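Local coordinates for designed Anbu Protein (Synthetic construct, PDB 5LOY) that probably hydrolyses peptide bonds, as a designed ancestral relative of the proteasome beta subunit, and builds helical assemblies, at residues Thr1-Gly5 and Ser176-Thr180; Val13-Arg19 and Gly188-Leu194; Arg124-Ile128 and Pro142-Ile146. All blocks are in the same frame, centred on the assembly; numbering follows the deposited sequence.

How the contacts relate
All three contacts are buried, and all three reach the sheet that contains strands 2-8, 11-21, 143-147 and 191-197. Contact 2 lies within that sheet, joining 13-19 to 188-194 through backbone hydrogen bonds and a loop in which the Asp17 carboxylate accepts backbone N-H groups. Contact 1 leaves it by one face, where Tyr2 and Phe177 seat helix 166-183, with a single hydroxyl bond among mostly aromatic touches. Contact 3 leaves by the other face toward the second sheet; its side chains are apolar, and no hydrogen bond crosses it. Strand 2-8 ties them together: Val4 N bonds to Ala15 O at 2.8 Å, and Ile146 N to Cys3 O at 2.9 Å.

Contact 1 of 3, residues Thr1-Gly5 and Ser176-Thr180; sequences TYCVG and SFDST
The packing of a helix layer on a beta sheet brings Tyr2 of strand 2-8 against Ser176, Phe177 and Thr180 of helix 166-183. The short strand and helix axes run nearly antiparallel at 160° and approach to 10.3 Å, a separation bridged by side chains. Tyr2 CD2 sits over the centre of one face of the Phe177 ring, 3.3 Å above its plane. The two rings meet obliquely, their planes inclined at 36° and their centroids 4.4 Å apart. With chi1 at 174° the phenol of Tyr2 extends away from the backbone N and reaches Ser176. There Tyr2 OH donates to Ser176 OG at 2.7 Å, the serine oxygen lying at the edge of the phenol ring and in its plane. Gln145 NE2 also bonds to Tyr2 OH, and Ser176 OG to Gly152 O, so both buried hydroxyls have further partners. Val4 CG2 adds an apolar touch to Phe177 CE1 at 3.9 Å. Thr180 OG1 lies 3.7 Å from Tyr2 CE2 and donates to Ser176 O at 2.8 Å; Thr180 N reaches the same carbonyl from the opposite face of its plane. Phe177 also packs on Ala15 and Asp17 of strand 11-21. Such a helix laid on a sheet is characteristic of the four-layer alpha-beta-beta-alpha sandwich of proteasome subunits.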
loop_
_atom_site.group_PDB
_atom_site.type_symbol
_atom_site.label_atom_id
_atom_site.label_comp_id
_atom_site.label_asym_id
_atom_site.label_seq_id
_atom_site.Cartn_x
_atom_site.Cartn_y
_atom_site.Cartn_z
ATOM N N THR A 1 -10.403 8.910 -0.722
ATOM C CA THR A 1 -10.119 9.255 0.686
ATOM C C THR A 1 -8.750 8.796 1.120
ATOM O O THR A 1 -8.503 7.615 1.294
ATOM C CB THR A 1 -11.181 8.693 1.646
ATOM O OG1 THR A 1 -12.480 8.919 1.096
ATOM C CG2 THR A 1 -11.094 9.404 3.001
ATOM N N TYR A 2 -7.869 9.770 1.299
ATOM C CA TYR A 2 -6.602 9.567 1.938
ATOM C C TYR A 2 -6.267 10.863 2.678
ATOM O O TYR A 2 -6.317 11.951 2.073
ATOM C CB TYR A 2 -5.547 9.247 0.885
ATOM C CG TYR A 2 -4.114 9.149 1.378
ATOM C CD1 TYR A 2 -3.810 8.549 2.591
ATOM C CD2 TYR A 2 -3.062 9.639 0.611
ATOM C CE1 TYR A 2 -2.500 8.450 3.032
ATOM C CE2 TYR A 2 -1.741 9.536 1.037
ATOM C CZ TYR A 2 -1.467 8.939 2.247
ATOM O OH TYR A 2 -0.188 8.842 2.701
ATOM N N CYS A 3 -5.946 10.746 3.970
ATOM C CA CYS A 3 -5.557 11.917 4.767
ATOM C C CYS A 3 -4.349 11.591 5.595
ATOM O O CYS A 3 -4.203 10.463 6.075
ATOM C CB CYS A 3 -6.680 12.348 5.692
ATOM S SG CYS A 3 -8.282 12.593 4.886
ATOM N N VAL A 4 -3.485 12.583 5.751
ATOM C CA VAL A 4 -2.233 12.427 6.455
ATOM C C VAL A 4 -1.986 13.578 7.413
ATOM O O VAL A 4 -2.214 14.734 7.070
ATOM C CB VAL A 4 -1.043 12.440 5.472
ATOM C CG1 VAL A 4 0.253 12.093 6.178
ATOM C CG2 VAL A 4 -1.269 11.417 4.395
ATOM N N GLY A 5 -1.474 13.253 8.598
ATOM C CA GLY A 5 -1.018 14.258 9.546
ATOM C C GLY A 5 0.377 13.912 9.969
ATOM O O GLY A 5 0.690 12.724 10.209
ATOM N N SER A 176 3.644 11.134 -1.540
ATOM C CA SER A 176 2.756 10.097 -1.003
ATOM C C SER A 176 1.379 10.077 -1.698
ATOM O O SER A 176 0.843 9.004 -1.993
ATOM C CB SER A 176 2.562 10.302 0.498
ATOM O OG SER A 176 1.882 9.193 1.055
ATOM N N PHE A 177 0.812 11.253 -1.955
ATOM C CA PHE A 177 -0.450 11.322 -2.666
ATOM C C PHE A 177 -0.314 10.938 -4.112
ATOM O O PHE A 177 -1.192 10.278 -4.668
ATOM C CB PHE A 177 -1.078 12.707 -2.561
ATOM C CG PHE A 177 -1.917 12.862 -1.351
ATOM C CD1 PHE A 177 -1.329 13.129 -0.126
ATOM C CD2 PHE A 177 -3.292 12.695 -1.409
ATOM C CE1 PHE A 177 -2.088 13.241 1.020
ATOM C CE2 PHE A 177 -4.060 12.790 -0.256
ATOM C CZ PHE A 177 -3.456 13.053 0.960
ATOM N N ASP A 178 0.771 11.361 -4.737
ATOM C CA ASP A 178 1.019 11.033 -6.141
ATOM C C ASP A 178 0.983 9.527 -6.352
ATOM O O ASP A 178 0.286 9.037 -7.232
ATOM C CB ASP A 178 2.358 11.610 -6.576
ATOM C CG ASP A 178 2.779 11.165 -7.969
ATOM O OD1 ASP A 178 1.972 11.221 -8.929
ATOM O OD2 ASP A 178 3.953 10.764 -8.104
ATOM N N SER A 179 1.737 8.800 -5.534
ATOM C CA SER A 179 1.820 7.337 -5.642
ATOM C C SER A 179 0.474 6.674 -5.388
ATOM O O SER A 179 0.095 5.709 -6.070
ATOM C CB SER A 179 2.861 6.794 -4.661
ATOM O OG SER A 179 4.156 7.172 -5.076
ATOM N N THR A 180 -0.250 7.193 -4.411
ATOM C CA THR A 180 -1.578 6.680 -4.085
ATOM C C THR A 180 -2.560 6.906 -5.233
ATOM O O THR A 180 -3.247 5.976 -5.642
ATOM C CB THR A 180 -2.114 7.340 -2.804
ATOM O OG1 THR A 180 -1.212 7.097 -1.711
ATOM C CG2 THR A 180 -3.470 6.803 -2.476
#

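Contact 2 of 3, residues Val13-Arg19 and Gly188-Leu194; sequences VFASDSR and GLPLDLL
Gly188 CA covers one face of the Arg19 guanidinium, 3.7 Å above its plane and offset toward the rim, while the Asp17 carboxylate is met both at OD2's outer side and from above. These groups lie where an antiparallel strand pair, 13-16 with 191-194, opens into loop. Gly188 N donates to the anti lone pair of Asp17 OD2 at 3.1 Å, and Arg19 N reaches that oxygen from 73° out of the carboxylate plane, closing an Asx turn. Thr1 N also bonds to OD2 and Tyr2 N to OD1, so Asp17 links the N-terminal residues Thr1 and Tyr2 to Gly188. An alanine in place of Asp17 is likely to leave the amides of Gly188, Arg19 and Tyr2 without their carboxylate acceptor and Thr1 N with one partner fewer.

Arg19 NH1 has its own partner, Leu185 O. Ser18 OG, placed between its backbone N and carbonyl carbon (chi1 55°), donates in the carbonyl plane to a lone pair of Pro190 O at 2.7 Å, just after the cis peptide bond. In the strands proper, Phe14 pairs with Leu194 and Ser16 with Asp192 as hydrogen-bonded pairs; Phe14 N to Leu194 O is 2.9 Å at 171°. On that face Phe14 CD2 and Leu194 CD2 lie alongside at 4.1 Å. Asp192 OD1 makes a salt bridge with Arg31, and a water that accepts from Ser16 OG at 2.9 Å donates to Asp17 O and to Asp192 OD2, the latter at 2.8 Å.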
loop_
_atom_site.group_PDB
_atom_site.type_symbol
_atom_site.label_atom_id
_atom_site.label_comp_id
_atom_site.label_asym_id
_atom_site.label_seq_id
_atom_site.Cartn_x
_atom_site.Cartn_y
_atom_site.Cartn_z
ATOM N N VAL A 13 2.173 19.260 9.602
ATOM C CA VAL A 13 1.728 19.280 8.215
ATOM C C VAL A 13 0.504 18.363 8.042
ATOM O O VAL A 13 0.513 17.221 8.503
ATOM C CB VAL A 13 2.835 18.758 7.299
ATOM C CG1 VAL A 13 2.346 18.687 5.862
ATOM C CG2 VAL A 13 4.065 19.633 7.399
ATOM N N PHE A 14 -0.530 18.860 7.391
ATOM C CA PHE A 14 -1.747 18.088 7.148
ATOM C C PHE A 14 -2.094 18.106 5.684
ATOM O O PHE A 14 -2.014 19.158 5.037
ATOM C CB PHE A 14 -2.942 18.692 7.884
ATOM C CG PHE A 14 -2.750 18.820 9.365
ATOM C CD1 PHE A 14 -3.093 17.790 10.197
ATOM C CD2 PHE A 14 -2.286 20.008 9.927
ATOM C CE1 PHE A 14 -2.946 17.913 11.568
ATOM C CE2 PHE A 14 -2.153 20.143 11.293
ATOM C CZ PHE A 14 -2.481 19.088 12.114
ATOM N N ALA A 15 -2.535 16.963 5.161
ATOM C CA ALA A 15 -2.995 16.909 3.779
ATOM C C ALA A 15 -4.145 15.949 3.618
ATOM O O ALA A 15 -4.192 14.910 4.278
ATOM C CB ALA A 15 -1.849 16.497 2.881
ATOM N N SER A 16 -5.062 16.269 2.725
ATOM C CA SER A 16 -6.202 15.392 2.475
ATOM C C SER A 16 -6.700 15.549 1.066
ATOM O O SER A 16 -6.601 16.630 0.515
ATOM C CB SER A 16 -7.351 15.717 3.442
ATOM O OG SER A 16 -7.767 17.061 3.280
ATOM N N ASP A 17 -7.256 14.482 0.496
ATOM C CA ASP A 17 -7.854 14.536 -0.840
ATOM C C ASP A 17 -9.355 14.825 -0.715
ATOM O O ASP A 17 -9.826 15.169 0.372
ATOM C CB ASP A 17 -7.633 13.223 -1.576
ATOM C CG ASP A 17 -8.668 12.167 -1.206
ATOM O OD1 ASP A 17 -8.983 12.080 0.005
ATOM O OD2 ASP A 17 -9.180 11.456 -2.124
ATOM N N SER A 18 -10.112 14.693 -1.807
ATOM C CA SER A 18 -11.545 15.016 -1.775
ATOM C C SER A 18 -12.476 14.000 -2.429
ATOM O O SER A 18 -13.669 14.204 -2.470
ATOM C CB SER A 18 -11.785 16.399 -2.390
ATOM O OG SER A 18 -11.251 16.480 -3.705
ATOM N N ARG A 19 -11.944 12.903 -2.925
ATOM C CA ARG A 19 -12.767 11.954 -3.632
ATOM C C ARG A 19 -13.494 11.082 -2.604
ATOM O O ARG A 19 -12.889 10.513 -1.707
ATOM C CB ARG A 19 -11.916 11.138 -4.576
ATOM C CG ARG A 19 -12.712 10.251 -5.500
ATOM C CD ARG A 19 -11.834 9.672 -6.600
ATOM N NE ARG A 19 -11.475 10.627 -7.644
ATOM C CZ ARG A 19 -10.715 10.324 -8.705
ATOM N NH1 ARG A 19 -10.205 9.116 -8.844
ATOM N NH2 ARG A 19 -10.453 11.232 -9.621
ATOM N N GLY A 188 -8.289 11.063 -5.084
ATOM C CA GLY A 188 -8.304 12.023 -6.182
ATOM C C GLY A 188 -8.290 13.494 -5.798
ATOM O O GLY A 188 -8.725 13.882 -4.719
ATOM N N LEU A 189 -7.793 14.312 -6.723
ATOM C CA LEU A 189 -7.744 15.767 -6.582
ATOM C C LEU A 189 -9.136 16.332 -6.623
ATOM O O LEU A 189 -10.014 15.739 -7.223
ATOM C CB LEU A 189 -6.955 16.369 -7.743
ATOM C CG LEU A 189 -5.454 16.043 -7.829
ATOM C CD1 LEU A 189 -4.797 16.765 -8.992
ATOM C CD2 LEU A 189 -4.757 16.436 -6.562
ATOM N N PRO A 190 -9.349 17.513 -6.020
ATOM C CA PRO A 190 -8.366 18.396 -5.371
ATOM C C PRO A 190 -7.914 17.978 -3.992
ATOM O O PRO A 190 -8.716 17.373 -3.272
ATOM C CB PRO A 190 -9.101 19.733 -5.290
ATOM C CG PRO A 190 -10.559 19.399 -5.412
ATOM C CD PRO A 190 -10.605 18.223 -6.330
ATOM N N LEU A 191 -6.657 18.316 -3.638
ATOM C CA LEU A 191 -6.139 18.161 -2.273
ATOM C C LEU A 191 -6.181 19.446 -1.529
ATOM O O LEU A 191 -6.122 20.505 -2.118
ATOM C CB LEU A 191 -4.654 17.795 -2.212
ATOM C CG LEU A 191 -4.096 16.813 -3.222
ATOM C CD1 LEU A 191 -2.654 16.530 -2.874
ATOM C CD2 LEU A 191 -4.926 15.540 -3.225
ATOM N N ASP A 192 -6.237 19.321 -0.207
ATOM C CA ASP A 192 -6.022 20.424 0.713
ATOM C C ASP A 192 -4.693 20.172 1.433
ATOM O O ASP A 192 -4.361 19.028 1.772
ATOM C CB ASP A 192 -7.198 20.554 1.692
ATOM C CG ASP A 192 -8.481 21.055 1.004
ATOM O OD1 ASP A 192 -8.576 22.278 0.738
ATOM O OD2 ASP A 192 -9.382 20.224 0.684
ATOM N N LEU A 193 -3.921 21.240 1.594
ATOM C CA LEU A 193 -2.633 21.188 2.245
ATOM C C LEU A 193 -2.513 22.325 3.263
ATOM O O LEU A 193 -2.782 23.491 2.928
ATOM C CB LEU A 193 -1.528 21.335 1.212
ATOM C CG LEU A 193 -0.107 21.425 1.797
ATOM C CD1 LEU A 193 0.309 20.084 2.404
ATOM C CD2 LEU A 193 0.896 21.859 0.733
ATOM N N LEU A 194 -2.102 21.994 4.493
ATOM C CA LEU A 194 -1.910 23.002 5.539
ATOM C C LEU A 194 -0.604 22.760 6.263
ATOM O O LEU A 194 -0.324 21.647 6.690
ATOM C CB LEU A 194 -3.080 22.962 6.505
ATOM C CG LEU A 194 -3.190 24.108 7.502
ATOM C CD1 LEU A 194 -4.638 24.227 7.979
ATOM C CD2 LEU A 194 -2.257 23.948 8.692
HETATM O O HOH W 1 -10.049 17.695 1.536
HETATM O O HOH W 2 -12.832 15.044 -5.829
HETATM O O HOH W 3 -9.877 13.840 -9.477
#

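Contact 3 of 3, residues Arg124-Ile128 and Pro142-Ile146; sequences RLFLI and PFFQI
Strands 124-128 and 143-146 face each other from different sheets, their short axes 7.7 Å apart at closest approach and inclined at 32°, with no hydrogen bond between them. The gap is filled by Leu125, Leu127, Phe144 and Ile146, whose side chains start toward the opposing strand. Phe144 is the central group. Its CG lies anti to the carbonyl carbon (chi1 -68°), a placement that sets the ring against the backbone and side chain of the facing strand. Leu127 CB sits over the middle of one ring face, 3.8 Å from the centroid and 12° off the ring normal, a CH-pi contact with nearly direct overhead geometry. The carbonyl oxygen of Leu125 approaches the ring's edge, close to its plane, at 3.8 Å from Phe144 CE2, and that same carbon comes within 3.6 Å of Leu127 N. The ring is thus bounded by backbone as well as by Leu127 CB and CD2 and by Leu125 CG and CD2. Leu125 CG meets Phe144 CD2 at 4.0 Å as the two side chains pass in opposite directions. At the far end Leu127 CD1 touches Ile146 CG2 at 3.4 Å, a tight methyl-methyl contact.

This is sheet-on-sheet packing in the core of the Ntn-hydrolase sandwich. Ile135 adds to the packing beside Leu127 and Phe144, and Ile113 does so beside Leu125 and Ile146. Phe126 and Phe143, whose side chains start away from the contact, pack against the helix layers: Phe126 on Met79 and Ala83 of helix 79-94, and Phe143 on Leu156 of helix 153-159.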
loop_
_atom_site.group_PDB
_atom_site.type_symbol
_atom_site.label_atom_id
_atom_site.label_comp_id
_atom_site.label_asym_id
_atom_site.label_seq_id
_atom_site.Cartn_x
_atom_site.Cartn_y
_atom_site.Cartn_z
ATOM N N ARG A 124 0.601 19.010 18.982
ATOM C CA ARG A 124 0.249 17.609 19.227
ATOM C C ARG A 124 -0.619 17.050 18.092
ATOM O O ARG A 124 -1.271 17.806 17.358
ATOM C CB ARG A 124 -0.469 17.471 20.567
ATOM C CG ARG A 124 0.377 17.876 21.764
ATOM C CD ARG A 124 -0.437 17.966 23.048
ATOM N NE ARG A 124 -0.662 16.651 23.644
ATOM C CZ ARG A 124 -1.314 16.431 24.787
ATOM N NH1 ARG A 124 -1.855 17.444 25.475
ATOM N NH2 ARG A 124 -1.444 15.188 25.236
ATOM N N LEU A 125 -0.613 15.729 17.962
ATOM C CA LEU A 125 -1.264 15.049 16.859
ATOM C C LEU A 125 -1.883 13.729 17.332
ATOM O O LEU A 125 -1.191 12.917 17.973
ATOM C CB LEU A 125 -0.233 14.756 15.786
ATOM C CG LEU A 125 -0.767 14.080 14.523
ATOM C CD1 LEU A 125 -1.724 15.028 13.809
ATOM C CD2 LEU A 125 0.361 13.661 13.588
ATOM N N PHE A 126 -3.163 13.515 16.994
ATOM C CA PHE A 126 -3.922 12.336 17.444
ATOM C C PHE A 126 -4.609 11.598 16.308
ATOM O O PHE A 126 -4.955 12.207 15.292
ATOM C CB PHE A 126 -5.009 12.748 18.422
ATOM C CG PHE A 126 -4.485 13.272 19.716
ATOM C CD1 PHE A 126 -4.065 14.574 19.814
ATOM C CD2 PHE A 126 -4.398 12.464 20.829
ATOM C CE1 PHE A 126 -3.575 15.059 21.013
ATOM C CE2 PHE A 126 -3.891 12.943 22.032
ATOM C CZ PHE A 126 -3.473 14.240 22.117
ATOM N N LEU A 127 -4.819 10.294 16.503
ATOM C CA LEU A 127 -5.625 9.463 15.597
ATOM C C LEU A 127 -6.827 8.959 16.366
ATOM O O LEU A 127 -6.664 8.368 17.438
ATOM C CB LEU A 127 -4.808 8.289 15.098
ATOM C CG LEU A 127 -5.504 7.205 14.269
ATOM C CD1 LEU A 127 -6.083 7.763 12.993
ATOM C CD2 LEU A 127 -4.519 6.104 13.906
ATOM N N ILE A 128 -8.030 9.215 15.854
ATOM C CA ILE A 128 -9.244 8.731 16.507
ATOM C C ILE A 128 -9.789 7.561 15.724
ATOM O O ILE A 128 -10.079 7.668 14.527
ATOM C CB ILE A 128 -10.325 9.813 16.646
ATOM C CG1 ILE A 128 -9.865 10.923 17.575
ATOM C CG2 ILE A 128 -11.575 9.244 17.257
ATOM C CD1 ILE A 128 -9.089 12.004 16.878
ATOM N N PRO A 142 5.826 9.488 14.237
ATOM C CA PRO A 142 5.541 10.905 14.023
ATOM C C PRO A 142 4.467 11.229 12.982
ATOM O O PRO A 142 4.169 12.404 12.781
ATOM C CB PRO A 142 6.886 11.441 13.533
ATOM C CG PRO A 142 7.435 10.302 12.734
ATOM C CD PRO A 142 7.010 9.059 13.471
ATOM N N PHE A 143 3.872 10.236 12.343
ATOM C CA PHE A 143 2.767 10.533 11.448
ATOM C C PHE A 143 1.623 9.524 11.561
ATOM O O PHE A 143 1.822 8.402 12.015
ATOM C CB PHE A 143 3.272 10.634 9.999
ATOM C CG PHE A 143 3.708 9.318 9.399
ATOM C CD1 PHE A 143 2.794 8.495 8.756
ATOM C CD2 PHE A 143 5.045 8.913 9.466
ATOM C CE1 PHE A 143 3.185 7.263 8.208
ATOM C CE2 PHE A 143 5.445 7.704 8.928
ATOM C CZ PHE A 143 4.513 6.870 8.300
ATOM N N PHE A 144 0.437 9.946 11.106
ATOM C CA PHE A 144 -0.739 9.091 11.006
ATOM C C PHE A 144 -1.382 9.231 9.638
ATOM O O PHE A 144 -1.248 10.255 8.972
ATOM C CB PHE A 144 -1.787 9.472 12.040
ATOM C CG PHE A 144 -1.394 9.183 13.471
ATOM C CD1 PHE A 144 -0.903 7.941 13.856
ATOM C CD2 PHE A 144 -1.616 10.139 14.451
ATOM C CE1 PHE A 144 -0.578 7.687 15.176
ATOM C CE2 PHE A 144 -1.312 9.886 15.764
ATOM C CZ PHE A 144 -0.774 8.658 16.128
ATOM N N GLN A 145 -2.114 8.197 9.242
ATOM C CA GLN A 145 -2.812 8.175 7.953
ATOM C C GLN A 145 -4.164 7.547 8.149
ATOM O O GLN A 145 -4.290 6.595 8.926
ATOM C CB GLN A 145 -2.089 7.263 6.954
ATOM C CG GLN A 145 -0.590 7.463 6.753
ATOM C CD GLN A 145 -0.020 6.337 5.908
ATOM O OE1 GLN A 145 0.237 5.247 6.405
ATOM N NE2 GLN A 145 0.156 6.599 4.608
ATOM N N ILE A 146 -5.154 8.019 7.407
ATOM C CA ILE A 146 -6.475 7.378 7.391
ATOM C C ILE A 146 -6.966 7.308 5.947
ATOM O O ILE A 146 -6.478 8.066 5.092
ATOM C CB ILE A 146 -7.500 8.127 8.262
ATOM C CG1 ILE A 146 -7.667 9.573 7.818
ATOM C CG2 ILE A 146 -7.084 8.105 9.731
ATOM C CD1 ILE A 146 -8.602 10.374 8.701
#